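Local coordinates for pesticidal crystal protein Cry2Aa (PDB 1I5P) that promotes colloid-osmotic lysis of midgut epithelial cells in dipteran and lepidopteran larvae after binding to them, as an insecticidal delta-endotoxin, at residues L326-L335 and V387-E396; V549-I557 and T567-T575. One frame throughout, in Å; residues are numbered along the deposited sequence.

Contact 1. Residues L326-L335 and V387-E396; sequences LPGSTTTHSL and VATSTNWQTE
Asn392 O is met by the backbone N of His333 at 2.8 Å, and Thr332 CA lies 3.3 Å from the same oxygen, in a CA-H...O contact. Such paired contacts recur along the ladder, where Thr331 O takes the N-H of Asn392 and Ser390 O that of Thr331, as expected of two parallel strands. Beta-branched threonines suit these extended backbones. Thr391 OG1 sits beside its backbone N (chi1 -64°), which turns CG2 anti to that N, 3.8 Å from His333 CD2; the imidazole is steadied by a hydrogen bond between ND1 and Ser317 OG and by the Phe409 ring. At the start, Gly328 accepts a positive phi, and Thr389 OG1 receives the N-H of Ser329 at 3.2 Å, a side chain doing a carbonyl's work. Beyond the ladder Gln394 OE1 takes the N-H of Leu335 at 2.9 Å, the donor standing 55° out of the amide's carbonyl plane, and its NE2 reaches Glu396 OE2 at 3.0 Å. Glu396 lays CG against Leu335 CD2, 3.7 Å away, and its OE1 bonds to Leu464 N. In this sheet of the beta-prism middle domain, strand 329-342 runs between antiparallel strand 308-321 and parallel strand 389-393, which pairs in turn with strand 381-385.

Contact 2. Residues V549-I557 and T567-T575; sequences VSSIGNSTI and TVSNVNTTT
Thr573 and Ser551 are joined by two bonds, one through a side chain and one through the backbone. From CB, 3.8 Å from Ser551 N, the threonine branches: OG1 lies between its own backbone N and carbonyl carbon (chi1 66°) and accepts the N-H of Ser551 at 2.7 Å, almost straight at 170°, while also bonding to Arg586 O; CG2 rests 3.6 Å from Val549 O. Thr573 N returns a bond to Ser551 O. Threonine suits the place because its hydroxyl can both accept the N-H of Ser551 and give its proton to Arg586 O, while the methyl packs on the backbone. Next to it, Asn572 OD1 accepts the N-H of Thr574 in the carbonyl plane, an Asx turn, and its ND2 gives a weak bond to Asn554 OD1 with the two amides almost perpendicular. Gly553 adopts backbone angles that would jam a side chain against the preceding carbonyl. Val571 turns inward, its CG2 3.8 Å from Ile557 CD1 and its CG1 3.9 Å from Val549 CG2. Farther along, Ile557 and Val568 exchange both backbone bonds, the antiparallel hydrogen-bonded pair of the beta hairpin formed by strands 555-561 and 564-571, in the lectin-like jelly-roll sandwich of the C-terminal domain.

Contact 1 and contact 2 share no element of structure: their centres are 58 Å apart, on opposite sides of the chain's centre, in the middle and C-terminal domains respectively. Each is partly buried. Contact 1 passes from exposed loop residues at one end to buried ones at the other, and joins strands distant in sequence in a parallel ladder flanked largely by threonine, serine and asparagine. In contact 2 the partners are close in sequence, and antiparallel where strands 555-561 and 564-571 pair; buried Val549, Ile557 and Val571 pack together, joining the hairpin to strand 541-550, whereas Thr567, Ser569 and Asn570 are exposed, and hydroxyl and amide groups organise the turns.

Contact 1. Residues L326-L335 and V387-E396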
ATOM      1  N   LEU A 326     -13.619 -42.414  26.669  1.00 46.63           N
ATOM      2  CA  LEU A 326     -12.944 -41.200  27.117  1.00 48.31           C
ATOM      3  C   LEU A 326     -13.909 -40.237  27.783  1.00 48.62           C
ATOM      4  O   LEU A 326     -15.113 -40.255  27.517  1.00 48.19           O
ATOM      5  CB  LEU A 326     -12.261 -40.494  25.941  1.00 47.99           C
ATOM      6  CG  LEU A 326     -11.007 -41.135  25.342  1.00 49.09           C
ATOM      7  CD1 LEU A 326     -10.622 -40.396  24.070  1.00 47.72           C
ATOM      8  CD2 LEU A 326      -9.863 -41.111  26.357  1.00 46.98           C
ATOM      9  N   PRO A 327     -13.388 -39.383  28.674  1.00 48.94           N
ATOM     10  CA  PRO A 327     -14.224 -38.406  29.374  1.00 49.74           C
ATOM     11  C   PRO A 327     -14.294 -37.096  28.565  1.00 50.30           C
ATOM     12  O   PRO A 327     -13.909 -37.069  27.394  1.00 50.57           O
ATOM     13  CB  PRO A 327     -13.508 -38.260  30.714  1.00 48.05           C
ATOM     14  CG  PRO A 327     -12.062 -38.345  30.319  1.00 47.03           C
ATOM     15  CD  PRO A 327     -12.010 -39.396  29.210  1.00 47.30           C
ATOM     16  N   GLY A 328     -14.794 -36.025  29.178  1.00 50.67           N
ATOM     17  CA  GLY A 328     -14.885 -34.748  28.483  1.00 50.15           C
ATOM     18  C   GLY A 328     -15.601 -34.788  27.141  1.00 49.53           C
ATOM     19  O   GLY A 328     -16.436 -35.662  26.898  1.00 50.08           O
ATOM     20  N   SER A 329     -15.269 -33.841  26.266  1.00 47.81           N
ATOM     21  CA  SER A 329     -15.898 -33.764  24.952  1.00 45.99           C
ATOM     22  C   SER A 329     -15.030 -33.026  23.931  1.00 44.70           C
ATOM     23  O   SER A 329     -13.883 -32.676  24.211  1.00 43.93           O
ATOM     24  CB  SER A 329     -17.255 -33.069  25.073  1.00 45.91           C
ATOM     25  OG  SER A 329     -17.966 -33.115  23.851  1.00 48.36           O
ATOM     26  N   THR A 330     -15.592 -32.796  22.746  1.00 43.99           N
ATOM     27  CA  THR A 330     -14.886 -32.100  21.670  1.00 43.38           C
ATOM     28  C   THR A 330     -15.783 -31.066  20.993  1.00 41.71           C
ATOM     29  O   THR A 330     -16.849 -31.395  20.470  1.00 41.31           O
ATOM     30  CB  THR A 330     -14.377 -33.097  20.607  1.00 44.21           C
ATOM     31  OG1 THR A 330     -13.315 -33.880  21.163  1.00 47.19           O
ATOM     32  CG2 THR A 330     -13.869 -32.363  19.373  1.00 44.90           C
ATOM     33  N   THR A 331     -15.338 -29.815  21.002  1.00 38.62           N
ATOM     34  CA  THR A 331     -16.096 -28.731  20.399  1.00 37.49           C
ATOM     35  C   THR A 331     -15.326 -28.078  19.257  1.00 36.61           C
ATOM     36  O   THR A 331     -14.097 -27.999  19.283  1.00 36.22           O
ATOM     37  CB  THR A 331     -16.431 -27.650  21.437  1.00 37.04           C
ATOM     38  OG1 THR A 331     -17.119 -28.247  22.541  1.00 39.14           O
ATOM     39  CG2 THR A 331     -17.309 -26.573  20.821  1.00 36.40           C
ATOM     40  N   THR A 332     -16.061 -27.611  18.256  1.00 34.97           N
ATOM     41  CA  THR A 332     -15.461 -26.960  17.104  1.00 33.99           C
ATOM     42  C   THR A 332     -16.292 -25.757  16.657  1.00 32.01           C
ATOM     43  O   THR A 332     -17.434 -25.905  16.221  1.00 33.02           O
ATOM     44  CB  THR A 332     -15.314 -27.948  15.922  1.00 34.21           C
ATOM     45  OG1 THR A 332     -14.834 -27.251  14.767  1.00 36.81           O
ATOM     46  CG2 THR A 332     -16.646 -28.594  15.596  1.00 37.53           C
ATOM     47  N   HIS A 333     -15.712 -24.567  16.796  1.00 29.89           N
ATOM     48  CA  HIS A 333     -16.360 -23.320  16.392  1.00 26.82           C
ATOM     49  C   HIS A 333     -15.785 -22.972  15.027  1.00 24.69           C
ATOM     50  O   HIS A 333     -14.619 -22.593  14.909  1.00 22.80           O
ATOM     51  CB  HIS A 333     -16.046 -22.207  17.386  1.00 26.90           C
ATOM     52  CG  HIS A 333     -16.468 -22.513  18.787  1.00 27.86           C
ATOM     53  ND1 HIS A 333     -17.789 -22.631  19.157  1.00 27.58           N
ATOM     54  CD2 HIS A 333     -15.742 -22.738  19.907  1.00 27.39           C
ATOM     55  CE1 HIS A 333     -17.861 -22.915  20.445  1.00 27.44           C
ATOM     56  NE2 HIS A 333     -16.632 -22.986  20.924  1.00 29.86           N
ATOM     57  N   SER A 334     -16.607 -23.105  13.993  1.00 22.64           N
ATOM     58  CA  SER A 334     -16.147 -22.849  12.640  1.00 22.36           C
ATOM     59  C   SER A 334     -16.989 -21.887  11.814  1.00 22.11           C
ATOM     60  O   SER A 334     -18.159 -21.641  12.112  1.00 20.25           O
ATOM     61  CB  SER A 334     -16.067 -24.173  11.889  1.00 24.05           C
ATOM     62  OG  SER A 334     -17.348 -24.783  11.836  1.00 21.80           O
ATOM     63  N   LEU A 335     -16.355 -21.341  10.779  1.00 20.40           N
ATOM     64  CA  LEU A 335     -16.998 -20.448   9.821  1.00 19.86           C
ATOM     65  C   LEU A 335     -16.928 -21.275   8.549  1.00 20.19           C
ATOM     66  O   LEU A 335     -15.856 -21.449   7.960  1.00 20.10           O
ATOM     67  CB  LEU A 335     -16.216 -19.143   9.641  1.00 17.20           C
ATOM     68  CG  LEU A 335     -16.760 -18.234   8.529  1.00 17.45           C
ATOM     69  CD1 LEU A 335     -18.189 -17.819   8.846  1.00 13.70           C
ATOM     70  CD2 LEU A 335     -15.866 -17.010   8.373  1.00 15.16           C
ATOM     71  N   VAL A 387      -8.850 -34.188  30.467  1.00 48.47           N
ATOM     72  CA  VAL A 387      -8.150 -35.401  30.062  1.00 48.56           C
ATOM     73  C   VAL A 387      -8.205 -35.601  28.547  1.00 47.36           C
ATOM     74  O   VAL A 387      -7.208 -35.971  27.925  1.00 47.92           O
ATOM     75  CB  VAL A 387      -8.752 -36.656  30.747  1.00 49.61           C
ATOM     76  CG1 VAL A 387      -7.668 -37.409  31.500  1.00 49.72           C
ATOM     77  CG2 VAL A 387      -9.869 -36.251  31.697  1.00 51.19           C
ATOM     78  N   ALA A 388      -9.368 -35.350  27.955  1.00 45.70           N
ATOM     79  CA  ALA A 388      -9.531 -35.522  26.518  1.00 44.24           C
ATOM     80  C   ALA A 388     -10.446 -34.467  25.907  1.00 43.92           C
ATOM     81  O   ALA A 388     -10.985 -34.659  24.815  1.00 44.11           O
ATOM     82  CB  ALA A 388     -10.070 -36.912  26.222  1.00 43.75           C
ATOM     83  N   THR A 389     -10.625 -33.355  26.611  1.00 42.22           N
ATOM     84  CA  THR A 389     -11.473 -32.281  26.118  1.00 40.70           C
ATOM     85  C   THR A 389     -10.649 -31.320  25.269  1.00 39.71           C
ATOM     86  O   THR A 389      -9.569 -30.893  25.676  1.00 40.75           O
ATOM     87  CB  THR A 389     -12.108 -31.488  27.279  1.00 41.52           C
ATOM     88  OG1 THR A 389     -12.983 -32.346  28.023  1.00 41.69           O
ATOM     89  CG2 THR A 389     -12.895 -30.299  26.746  1.00 41.01           C
ATOM     90  N   SER A 390     -11.158 -30.993  24.084  1.00 37.95           N
ATOM     91  CA  SER A 390     -10.477 -30.070  23.183  1.00 36.28           C
ATOM     92  C   SER A 390     -11.485 -29.130  22.540  1.00 34.93           C
ATOM     93  O   SER A 390     -12.690 -29.409  22.508  1.00 33.75           O
ATOM     94  CB  SER A 390      -9.735 -30.830  22.085  1.00 36.42           C
ATOM     95  OG  SER A 390     -10.646 -31.357  21.138  1.00 39.07           O
ATOM     96  N   THR A 391     -10.982 -28.013  22.023  1.00 32.68           N
ATOM     97  CA  THR A 391     -11.826 -27.023  21.377  1.00 28.44           C
ATOM     98  C   THR A 391     -11.112 -26.373  20.202  1.00 28.47           C
ATOM     99  O   THR A 391     -10.124 -25.661  20.374  1.00 28.37           O
ATOM    100  CB  THR A 391     -12.248 -25.924  22.367  1.00 27.54           C
ATOM    101  OG1 THR A 391     -13.065 -26.498  23.395  1.00 26.39           O
ATOM    102  CG2 THR A 391     -13.034 -24.836  21.651  1.00 25.41           C
ATOM    103  N   ASN A 392     -11.618 -26.637  19.005  1.00 28.06           N
ATOM    104  CA  ASN A 392     -11.052 -26.069  17.797  1.00 27.41           C
ATOM    105  C   ASN A 392     -11.806 -24.783  17.562  1.00 26.36           C
ATOM    106  O   ASN A 392     -13.034 -24.776  17.546  1.00 27.34           O
ATOM    107  CB  ASN A 392     -11.250 -27.020  16.625  1.00 29.03           C
ATOM    108  CG  ASN A 392     -10.630 -28.367  16.879  1.00 31.05           C
ATOM    109  OD1 ASN A 392     -11.214 -29.403  16.565  1.00 34.88           O
ATOM    110  ND2 ASN A 392      -9.437 -28.363  17.454  1.00 29.73           N
ATOM    111  N   TRP A 393     -11.078 -23.690  17.381  1.00 23.03           N
ATOM    112  CA  TRP A 393     -11.725 -22.406  17.195  1.00 22.05           C
ATOM    113  C   TRP A 393     -11.191 -21.573  16.060  1.00 20.40           C
ATOM    114  O   TRP A 393     -10.042 -21.704  15.636  1.00 19.42           O
ATOM    115  CB  TRP A 393     -11.629 -21.567  18.481  1.00 20.19           C
ATOM    116  CG  TRP A 393     -10.232 -21.486  19.038  1.00 18.67           C
ATOM    117  CD1 TRP A 393      -9.669 -22.327  19.958  1.00 21.39           C
ATOM    118  CD2 TRP A 393      -9.207 -20.546  18.678  1.00 19.05           C
ATOM    119  NE1 TRP A 393      -8.362 -21.969  20.193  1.00 22.22           N
ATOM    120  CE2 TRP A 393      -8.051 -20.881  19.421  1.00 18.47           C
ATOM    121  CE3 TRP A 393      -9.150 -19.457  17.797  1.00 15.76           C
ATOM    122  CZ2 TRP A 393      -6.851 -20.166  19.312  1.00 17.64           C
ATOM    123  CZ3 TRP A 393      -7.954 -18.745  17.688  1.00 15.89           C
ATOM    124  CH2 TRP A 393      -6.821 -19.105  18.444  1.00 16.22           C
ATOM    125  N   GLN A 394     -12.070 -20.703  15.582  1.00 20.21           N
ATOM    126  CA  GLN A 394     -11.765 -19.744  14.535  1.00 19.21           C
ATOM    127  C   GLN A 394     -12.139 -18.401  15.162  1.00 18.23           C
ATOM    128  O   GLN A 394     -12.752 -18.364  16.233  1.00 16.39           O
ATOM    129  CB  GLN A 394     -12.608 -20.017  13.283  1.00 18.19           C
ATOM    130  CG  GLN A 394     -11.886 -20.857  12.231  1.00 14.75           C
ATOM    131  CD  GLN A 394     -12.738 -21.106  11.000  1.00 16.73           C
ATOM    132  OE1 GLN A 394     -13.503 -22.066  10.946  1.00 18.05           O
ATOM    133  NE2 GLN A 394     -12.611 -20.237  10.004  1.00 12.83           N
ATOM    134  N   THR A 395     -11.748 -17.304  14.526  1.00 18.09           N
ATOM    135  CA  THR A 395     -12.072 -15.975  15.035  1.00 17.29           C
ATOM    136  C   THR A 395     -12.902 -15.260  13.971  1.00 18.78           C
ATOM    137  O   THR A 395     -14.123 -15.172  14.081  1.00 19.42           O
ATOM    138  CB  THR A 395     -10.793 -15.153  15.342  1.00 17.45           C
ATOM    139  OG1 THR A 395      -9.818 -15.371  14.315  1.00 14.41           O
ATOM    140  CG2 THR A 395     -10.207 -15.552  16.697  1.00 17.21           C
ATOM    141  N   GLU A 396     -12.233 -14.774  12.933  1.00 16.26           N
ATOM    142  CA  GLU A 396     -12.902 -14.088  11.840  1.00 17.27           C
ATOM    143  C   GLU A 396     -13.727 -12.937  12.402  1.00 16.92           C
ATOM    144  O   GLU A 396     -14.935 -12.859  12.168  1.00 14.31           O
ATOM    145  CB  GLU A 396     -13.820 -15.062  11.089  1.00 17.54           C
ATOM    146  CG  GLU A 396     -13.243 -16.462  10.858  1.00 19.14           C
ATOM    147  CD  GLU A 396     -11.994 -16.480   9.985  1.00 19.02           C
ATOM    148  OE1 GLU A 396     -11.718 -15.475   9.299  1.00 23.67           O
ATOM    149  OE2 GLU A 396     -11.291 -17.511   9.974  1.00 19.75           O
TER

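Contact 2. Residues V549-I557 and T567-T575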
ATOM      1  N   VAL A 549       1.146   5.749 -16.946  1.00 17.62           N
ATOM      2  CA  VAL A 549       0.758   4.551 -17.670  1.00 17.00           C
ATOM      3  C   VAL A 549       1.942   3.806 -18.247  1.00 18.25           C
ATOM      4  O   VAL A 549       3.053   4.336 -18.341  1.00 16.41           O
ATOM      5  CB  VAL A 549      -0.186   4.895 -18.851  1.00 17.68           C
ATOM      6  CG1 VAL A 549      -1.228   5.918 -18.417  1.00 14.54           C
ATOM      7  CG2 VAL A 549       0.630   5.431 -20.030  1.00 15.24           C
ATOM      8  N   SER A 550       1.681   2.567 -18.647  1.00 17.16           N
ATOM      9  CA  SER A 550       2.693   1.731 -19.270  1.00 18.75           C
ATOM     10  C   SER A 550       2.046   1.154 -20.522  1.00 19.41           C
ATOM     11  O   SER A 550       0.929   0.642 -20.468  1.00 19.22           O
ATOM     12  CB  SER A 550       3.124   0.597 -18.340  1.00 15.94           C
ATOM     13  OG  SER A 550       4.087  -0.227 -18.979  1.00 16.15           O
ATOM     14  N   SER A 551       2.744   1.248 -21.645  1.00 20.94           N
ATOM     15  CA  SER A 551       2.212   0.738 -22.898  1.00 24.01           C
ATOM     16  C   SER A 551       3.345   0.177 -23.751  1.00 24.48           C
ATOM     17  O   SER A 551       4.026   0.918 -24.461  1.00 22.39           O
ATOM     18  CB  SER A 551       1.490   1.863 -23.650  1.00 23.92           C
ATOM     19  OG  SER A 551       0.888   1.387 -24.842  1.00 27.20           O
ATOM     20  N   ILE A 552       3.556  -1.132 -23.660  1.00 25.78           N
ATOM     21  CA  ILE A 552       4.602  -1.771 -24.445  1.00 27.58           C
ATOM     22  C   ILE A 552       3.998  -2.027 -25.816  1.00 28.04           C
ATOM     23  O   ILE A 552       3.722  -3.161 -26.200  1.00 28.67           O
ATOM     24  CB  ILE A 552       5.054  -3.093 -23.813  1.00 26.65           C
ATOM     25  CG1 ILE A 552       5.214  -2.917 -22.300  1.00 24.15           C
ATOM     26  CG2 ILE A 552       6.369  -3.537 -24.440  1.00 23.26           C
ATOM     27  CD1 ILE A 552       6.160  -1.795 -21.905  1.00 21.71           C
ATOM     28  N   GLY A 553       3.785  -0.932 -26.532  1.00 30.09           N
ATOM     29  CA  GLY A 553       3.187  -0.968 -27.850  1.00 30.45           C
ATOM     30  C   GLY A 553       2.447   0.346 -27.971  1.00 31.72           C
ATOM     31  O   GLY A 553       2.496   1.161 -27.048  1.00 28.67           O
ATOM     32  N   ASN A 554       1.767   0.571 -29.090  1.00 33.58           N
ATOM     33  CA  ASN A 554       1.032   1.815 -29.266  1.00 34.03           C
ATOM     34  C   ASN A 554      -0.385   1.748 -28.733  1.00 32.73           C
ATOM     35  O   ASN A 554      -1.054   0.716 -28.810  1.00 32.03           O
ATOM     36  CB  ASN A 554       0.991   2.221 -30.735  1.00 38.82           C
ATOM     37  CG  ASN A 554       2.298   2.799 -31.215  1.00 43.30           C
ATOM     38  OD1 ASN A 554       2.881   3.669 -30.572  1.00 46.79           O
ATOM     39  ND2 ASN A 554       2.763   2.322 -32.364  1.00 46.58           N
ATOM     40  N   SER A 555      -0.827   2.872 -28.188  1.00 29.73           N
ATOM     41  CA  SER A 555      -2.160   2.990 -27.635  1.00 28.38           C
ATOM     42  C   SER A 555      -2.609   4.441 -27.744  1.00 25.93           C
ATOM     43  O   SER A 555      -1.789   5.341 -27.940  1.00 25.73           O
ATOM     44  CB  SER A 555      -2.166   2.535 -26.171  1.00 28.37           C
ATOM     45  OG  SER A 555      -1.175   3.215 -25.419  1.00 34.06           O
ATOM     46  N   THR A 556      -3.912   4.664 -27.635  1.00 23.62           N
ATOM     47  CA  THR A 556      -4.455   6.010 -27.720  1.00 22.23           C
ATOM     48  C   THR A 556      -5.317   6.283 -26.497  1.00 21.03           C
ATOM     49  O   THR A 556      -6.194   5.489 -26.151  1.00 20.87           O
ATOM     50  CB  THR A 556      -5.313   6.190 -28.986  1.00 23.42           C
ATOM     51  OG1 THR A 556      -4.512   5.919 -30.143  1.00 25.34           O
ATOM     52  CG2 THR A 556      -5.850   7.619 -29.070  1.00 21.01           C
ATOM     53  N   ILE A 557      -5.064   7.411 -25.846  1.00 21.02           N
ATOM     54  CA  ILE A 557      -5.817   7.781 -24.659  1.00 19.71           C
ATOM     55  C   ILE A 557      -6.780   8.928 -24.940  1.00 19.07           C
ATOM     56  O   ILE A 557      -6.394   9.956 -25.494  1.00 17.17           O
ATOM     57  CB  ILE A 557      -4.877   8.209 -23.511  1.00 19.16           C
ATOM     58  CG1 ILE A 557      -3.848   7.115 -23.229  1.00 19.20           C
ATOM     59  CG2 ILE A 557      -5.687   8.469 -22.249  1.00 20.45           C
ATOM     60  CD1 ILE A 557      -2.814   7.505 -22.196  1.00 20.64           C
ATOM     61  N   THR A 567      -7.117  14.024 -26.375  1.00 27.05           N
ATOM     62  CA  THR A 567      -6.656  12.823 -27.054  1.00 25.46           C
ATOM     63  C   THR A 567      -5.136  12.782 -27.148  1.00 25.00           C
ATOM     64  O   THR A 567      -4.510  13.700 -27.671  1.00 25.06           O
ATOM     65  CB  THR A 567      -7.244  12.735 -28.475  1.00 24.72           C
ATOM     66  OG1 THR A 567      -8.671  12.813 -28.406  1.00 22.47           O
ATOM     67  CG2 THR A 567      -6.849  11.425 -29.138  1.00 25.21           C
ATOM     68  N   VAL A 568      -4.547  11.715 -26.622  1.00 25.26           N
ATOM     69  CA  VAL A 568      -3.101  11.548 -26.674  1.00 26.99           C
ATOM     70  C   VAL A 568      -2.823  10.293 -27.483  1.00 27.40           C
ATOM     71  O   VAL A 568      -3.089   9.178 -27.032  1.00 25.26           O
ATOM     72  CB  VAL A 568      -2.490  11.393 -25.272  1.00 26.11           C
ATOM     73  CG1 VAL A 568      -0.979  11.292 -25.377  1.00 25.23           C
ATOM     74  CG2 VAL A 568      -2.885  12.579 -24.405  1.00 26.71           C
ATOM     75  N   SER A 569      -2.294  10.488 -28.686  1.00 28.75           N
ATOM     76  CA  SER A 569      -2.000   9.379 -29.586  1.00 30.94           C
ATOM     77  C   SER A 569      -0.559   8.908 -29.516  1.00 30.01           C
ATOM     78  O   SER A 569       0.321   9.610 -29.028  1.00 30.92           O
ATOM     79  CB  SER A 569      -2.318   9.782 -31.027  1.00 31.82           C
ATOM     80  OG  SER A 569      -3.654  10.229 -31.145  1.00 36.39           O
ATOM     81  N   ASN A 570      -0.332   7.703 -30.021  1.00 31.07           N
ATOM     82  CA  ASN A 570       0.996   7.117 -30.050  1.00 31.16           C
ATOM     83  C   ASN A 570       1.612   7.014 -28.664  1.00 29.61           C
ATOM     84  O   ASN A 570       2.800   7.274 -28.480  1.00 28.07           O
ATOM     85  CB  ASN A 570       1.903   7.937 -30.969  1.00 33.35           C
ATOM     86  CG  ASN A 570       1.347   8.053 -32.374  1.00 35.75           C
ATOM     87  OD1 ASN A 570       0.985   7.053 -32.995  1.00 38.82           O
ATOM     88  ND2 ASN A 570       1.279   9.279 -32.885  1.00 35.06           N
ATOM     89  N   VAL A 571       0.796   6.646 -27.685  1.00 27.56           N
ATOM     90  CA  VAL A 571       1.299   6.488 -26.333  1.00 25.45           C
ATOM     91  C   VAL A 571       2.057   5.170 -26.335  1.00 23.37           C
ATOM     92  O   VAL A 571       1.478   4.114 -26.571  1.00 22.09           O
ATOM     93  CB  VAL A 571       0.152   6.427 -25.304  1.00 25.86           C
ATOM     94  CG1 VAL A 571       0.706   6.116 -23.919  1.00 21.66           C
ATOM     95  CG2 VAL A 571      -0.592   7.755 -25.288  1.00 26.86           C
ATOM     96  N   ASN A 572       3.359   5.237 -26.095  1.00 23.57           N
ATOM     97  CA  ASN A 572       4.183   4.038 -26.087  1.00 23.31           C
ATOM     98  C   ASN A 572       5.324   4.240 -25.114  1.00 22.12           C
ATOM     99  O   ASN A 572       6.135   5.150 -25.286  1.00 22.20           O
ATOM    100  CB  ASN A 572       4.751   3.780 -27.482  1.00 24.39           C
ATOM    101  CG  ASN A 572       5.253   2.366 -27.649  1.00 26.93           C
ATOM    102  OD1 ASN A 572       5.919   1.822 -26.767  1.00 24.68           O
ATOM    103  ND2 ASN A 572       4.940   1.761 -28.791  1.00 28.49           N
ATOM    104  N   THR A 573       5.395   3.390 -24.097  1.00 21.07           N
ATOM    105  CA  THR A 573       6.441   3.511 -23.087  1.00 19.08           C
ATOM    106  C   THR A 573       7.489   2.415 -23.204  1.00 19.81           C
ATOM    107  O   THR A 573       8.199   2.119 -22.242  1.00 15.79           O
ATOM    108  CB  THR A 573       5.840   3.459 -21.673  1.00 19.85           C
ATOM    109  OG1 THR A 573       5.285   2.158 -21.443  1.00 20.47           O
ATOM    110  CG2 THR A 573       4.738   4.507 -21.524  1.00 17.96           C
ATOM    111  N   THR A 574       7.582   1.810 -24.385  1.00 21.34           N
ATOM    112  CA  THR A 574       8.555   0.748 -24.626  1.00 22.40           C
ATOM    113  C   THR A 574       9.961   1.228 -24.290  1.00 22.87           C
ATOM    114  O   THR A 574      10.674   0.587 -23.514  1.00 19.77           O
ATOM    115  CB  THR A 574       8.537   0.290 -26.096  1.00 23.18           C
ATOM    116  OG1 THR A 574       7.244  -0.240 -26.419  1.00 24.01           O
ATOM    117  CG2 THR A 574       9.585  -0.781 -26.325  1.00 23.99           C
ATOM    118  N   THR A 575      10.349   2.360 -24.872  1.00 24.15           N
ATOM    119  CA  THR A 575      11.671   2.930 -24.633  1.00 26.15           C
ATOM    120  C   THR A 575      11.582   4.332 -24.026  1.00 26.19           C
ATOM    121  O   THR A 575      12.514   4.784 -23.363  1.00 27.59           O
ATOM    122  CB  THR A 575      12.502   2.983 -25.937  1.00 26.03           C
ATOM    123  OG1 THR A 575      11.741   3.612 -26.975  1.00 27.79           O
ATOM    124  CG2 THR A 575      12.881   1.578 -26.377  1.00 28.86           C
TER